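Local atomic coordinates of glutathione S-transferase (Ceriporiopsis subvermispora, PDB entry 6J3E), a protein that probably catalyses the conjugation of glutathione to electrophilic substrates, as a serine-type glutathione S-transferase of a wood-decaying fungus. Residues D17-P22 with K26-L31. Sequence-based numbering, arbitrary orientation.
Sequences DKAWSP and KTRYTL. With EDO (1,2-ethanediol), chain D.
Lys26 packs CG and CE against the oxygen end of the Pro22 carbonyl, CG 3.5 Å and CE 3.8 Å from Pro22 O. The same oxygen takes the first-turn helix bond from Lys26 N at 3.3 Å, fairly straight at 158°. A bend at chi3 (-97°) brings CE back beside the oxygen and turns NZ away, to Ser86 OG and a 1,2-ethanediol, whose O2 lies 3.2 Å from Lys26 NZ. In this thioredoxin-fold N-terminal domain the loop after strand 5-9 runs into helix 22-34, with Ser21 as N-cap, its OG bonded to Thr24 N. Lys26, Ser86 and Asn23 bind glutathione in another crystal structure of this protein; in this apo model the diol, probably from the crystallisation liquor, bonds to all three. Cut back to alanine, Lys26 would lose its ammonium group, which is likely to leave Ser86 OG without that partner and the pocket short of a positive charge. Two residues further along, Arg28 has CG anti to the backbone N (chi1 -176°), starting an extended chain that bends at chi3 and places NE 4.0 Å from Ala19 CB, the methyl meeting the guanidinium obliquely. Arg28 NH2 forms a salt bridge with Asp9, while Trp42 touches both Ala19 and Arg28.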
ATOM      1  N   ASP A  17     -11.345 -16.017 -26.101  1.00 67.51           N
ATOM      2  CA  ASP A  17     -12.280 -15.644 -25.037  1.00 66.11           C
ATOM      3  C   ASP A  17     -12.856 -14.273 -25.248  1.00 65.41           C
ATOM      4  O   ASP A  17     -13.962 -14.003 -24.775  1.00 63.70           O
ATOM      5  CB  ASP A  17     -11.606 -15.614 -23.677  1.00 59.30           C
ATOM      6  CG  ASP A  17     -10.836 -16.848 -23.397  1.00 67.86           C
ATOM      7  OD1 ASP A  17     -10.969 -17.357 -22.283  1.00 71.60           O
ATOM      8  OD2 ASP A  17     -10.042 -17.293 -24.257  1.00 78.63           O
ATOM      9  N   LYS A  18     -12.106 -13.410 -25.931  1.00 61.96           N
ATOM     10  CA  LYS A  18     -12.254 -11.963 -26.045  1.00 63.12           C
ATOM     11  C   LYS A  18     -12.154 -11.249 -24.699  1.00 62.17           C
ATOM     12  O   LYS A  18     -12.388 -10.036 -24.629  1.00 62.52           O
ATOM     13  CB  LYS A  18     -13.538 -11.558 -26.803  1.00 62.61           C
ATOM     14  CG  LYS A  18     -14.837 -11.598 -26.053  1.00 63.59           C
ATOM     15  CD  LYS A  18     -15.995 -11.999 -26.963  1.00 67.84           C
ATOM     16  CE  LYS A  18     -16.245 -10.954 -28.015  1.00 63.76           C
ATOM     17  NZ  LYS A  18     -17.600 -11.102 -28.544  1.00 65.98           N
ATOM     18  N   ALA A  19     -11.749 -11.958 -23.642  1.00 58.92           N
ATOM     19  CA  ALA A  19     -11.603 -11.381 -22.307  1.00 60.60           C
ATOM     20  C   ALA A  19     -10.132 -11.086 -22.039  1.00 58.77           C
ATOM     21  O   ALA A  19      -9.309 -12.005 -21.996  1.00 60.41           O
ATOM     22  CB  ALA A  19     -12.154 -12.321 -21.236  1.00 59.57           C
ATOM     23  N   TRP A  20      -9.806  -9.810 -21.846  1.00 56.43           N
ATOM     24  CA  TRP A  20      -8.417  -9.391 -21.677  1.00 50.68           C
ATOM     25  C   TRP A  20      -8.185  -8.430 -20.518  1.00 54.49           C
ATOM     26  O   TRP A  20      -7.046  -8.326 -20.059  1.00 54.13           O
ATOM     27  CB  TRP A  20      -7.924  -8.712 -22.956  1.00 51.77           C
ATOM     28  CG  TRP A  20      -8.698  -7.478 -23.182  1.00 57.12           C
ATOM     29  CD1 TRP A  20      -9.867  -7.359 -23.876  1.00 56.62           C
ATOM     30  CD2 TRP A  20      -8.408  -6.181 -22.654  1.00 57.33           C
ATOM     31  NE1 TRP A  20     -10.307  -6.061 -23.833  1.00 57.26           N
ATOM     32  CE2 TRP A  20      -9.430  -5.319 -23.085  1.00 57.38           C
ATOM     33  CE3 TRP A  20      -7.369  -5.662 -21.874  1.00 56.31           C
ATOM     34  CZ2 TRP A  20      -9.453  -3.972 -22.752  1.00 52.03           C
ATOM     35  CZ3 TRP A  20      -7.397  -4.329 -21.542  1.00 51.92           C
ATOM     36  CH2 TRP A  20      -8.427  -3.499 -21.980  1.00 54.77           C
ATOM     37  N   SER A  21      -9.197  -7.710 -20.041  1.00 55.72           N
ATOM     38  CA  SER A  21      -8.969  -6.548 -19.185  1.00 55.09           C
ATOM     39  C   SER A  21      -8.424  -6.961 -17.823  1.00 54.26           C
ATOM     40  O   SER A  21      -8.851  -7.973 -17.259  1.00 57.13           O
ATOM     41  CB  SER A  21     -10.264  -5.757 -18.999  1.00 54.12           C
ATOM     42  OG  SER A  21     -10.186  -4.906 -17.874  1.00 56.52           O
ATOM     43  N   PRO A  22      -7.502  -6.185 -17.254  1.00 51.75           N
ATOM     44  CA  PRO A  22      -7.071  -6.496 -15.890  1.00 49.07           C
ATOM     45  C   PRO A  22      -8.158  -6.211 -14.874  1.00 55.62           C
ATOM     46  O   PRO A  22      -8.379  -7.020 -13.959  1.00 55.60           O
ATOM     47  CB  PRO A  22      -5.832  -5.601 -15.707  1.00 48.64           C
ATOM     48  CG  PRO A  22      -6.045  -4.463 -16.632  1.00 47.86           C
ATOM     49  CD  PRO A  22      -6.809  -5.005 -17.807  1.00 50.36           C
ATOM     50  N   LYS A  26     -10.314  -9.313 -12.608  1.00 53.75           N
ATOM     51  CA  LYS A  26     -10.465  -9.364 -11.162  1.00 53.16           C
ATOM     52  C   LYS A  26     -11.877  -9.807 -10.815  1.00 53.10           C
ATOM     53  O   LYS A  26     -12.073 -10.735 -10.024  1.00 52.24           O
ATOM     54  CB  LYS A  26     -10.142  -8.005 -10.537  1.00 54.02           C
ATOM     55  CG  LYS A  26      -8.660  -7.629 -10.568  1.00 54.68           C
ATOM     56  CD  LYS A  26      -8.371  -6.363  -9.749  1.00 50.81           C
ATOM     57  CE  LYS A  26      -8.334  -5.149 -10.627  1.00 50.97           C
ATOM     58  NZ  LYS A  26      -8.640  -3.880  -9.941  1.00 56.59           N
ATOM     59  N   THR A  27     -12.873  -9.214 -11.474  1.00 52.77           N
ATOM     60  CA  THR A  27     -14.265  -9.554 -11.175  1.00 55.00           C
ATOM     61  C   THR A  27     -14.674 -10.886 -11.804  1.00 54.52           C
ATOM     62  O   THR A  27     -15.451 -11.641 -11.203  1.00 56.39           O
ATOM     63  CB  THR A  27     -15.180  -8.410 -11.619  1.00 53.11           C
ATOM     64  OG1 THR A  27     -14.976  -7.306 -10.734  1.00 52.41           O
ATOM     65  CG2 THR A  27     -16.660  -8.805 -11.571  1.00 53.35           C
ATOM     66  N   ARG A  28     -14.153 -11.206 -12.990  1.00 50.23           N
ATOM     67  CA  ARG A  28     -14.403 -12.524 -13.560  1.00 53.49           C
ATOM     68  C   ARG A  28     -13.827 -13.615 -12.660  1.00 60.34           C
ATOM     69  O   ARG A  28     -14.524 -14.571 -12.296  1.00 59.25           O
ATOM     70  CB  ARG A  28     -13.824 -12.618 -14.976  1.00 54.34           C
ATOM     71  CG  ARG A  28     -14.139 -13.939 -15.681  1.00 58.07           C
ATOM     72  CD  ARG A  28     -13.647 -13.987 -17.129  1.00 58.41           C
ATOM     73  NE  ARG A  28     -14.305 -13.009 -17.989  1.00 62.77           N
ATOM     74  CZ  ARG A  28     -15.509 -13.168 -18.542  1.00 63.42           C
ATOM     75  NH1 ARG A  28     -16.221 -14.266 -18.322  1.00 60.30           N
ATOM     76  NH2 ARG A  28     -16.007 -12.217 -19.321  1.00 63.36           N
ATOM     77  N   TYR A  29     -12.552 -13.481 -12.281  1.00 56.87           N
ATOM     78  CA  TYR A  29     -11.966 -14.421 -11.333  1.00 57.85           C
ATOM     79  C   TYR A  29     -12.850 -14.566 -10.098  1.00 59.43           C
ATOM     80  O   TYR A  29     -13.145 -15.685  -9.662  1.00 58.34           O
ATOM     81  CB  TYR A  29     -10.557 -13.963 -10.933  1.00 55.14           C
ATOM     82  CG  TYR A  29      -9.414 -14.496 -11.786  1.00 58.60           C
ATOM     83  CD1 TYR A  29      -9.327 -15.848 -12.116  1.00 62.43           C
ATOM     84  CD2 TYR A  29      -8.403 -13.655 -12.227  1.00 53.70           C
ATOM     85  CE1 TYR A  29      -8.269 -16.341 -12.873  1.00 58.13           C
ATOM     86  CE2 TYR A  29      -7.350 -14.135 -12.984  1.00 59.05           C
ATOM     87  CZ  TYR A  29      -7.280 -15.477 -13.308  1.00 61.46           C
ATOM     88  OH  TYR A  29      -6.219 -15.945 -14.074  1.00 59.78           O
ATOM     89  N   THR A  30     -13.324 -13.439  -9.551  1.00 59.13           N
ATOM     90  CA  THR A  30     -14.102 -13.489  -8.314  1.00 61.38           C
ATOM     91  C   THR A  30     -15.420 -14.246  -8.510  1.00 63.21           C
ATOM     92  O   THR A  30     -15.791 -15.083  -7.671  1.00 62.53           O
ATOM     93  CB  THR A  30     -14.337 -12.068  -7.785  1.00 58.17           C
ATOM     94  OG1 THR A  30     -13.077 -11.389  -7.673  1.00 56.17           O
ATOM     95  CG2 THR A  30     -14.972 -12.103  -6.399  1.00 49.26           C
ATOM     96  N   LEU A  31     -16.125 -13.999  -9.625  1.00 59.68           N
ATOM     97  CA  LEU A  31     -17.373 -14.723  -9.879  1.00 61.47           C
ATOM     98  C   LEU A  31     -17.125 -16.209 -10.149  1.00 61.57           C
ATOM     99  O   LEU A  31     -17.945 -17.049  -9.765  1.00 59.89           O
ATOM    100  CB  LEU A  31     -18.123 -14.080 -11.046  1.00 61.85           C
ATOM    101  CG  LEU A  31     -18.714 -12.685 -10.820  1.00 58.11           C
ATOM    102  CD1 LEU A  31     -18.999 -12.041 -12.155  1.00 59.77           C
ATOM    103  CD2 LEU A  31     -19.987 -12.744 -10.000  1.00 56.99           C
TER
HETATM  104  C1  EDO D 302     -12.658  -0.647 -11.808  1.00 57.57           C
HETATM  105  O1  EDO D 302     -11.839   0.145 -12.684  1.00 64.76           O
HETATM  106  C2  EDO D 302     -11.777  -1.284 -10.743  1.00 63.38           C
HETATM  107  O2  EDO D 302     -11.275  -2.525 -11.239  1.00 60.12           O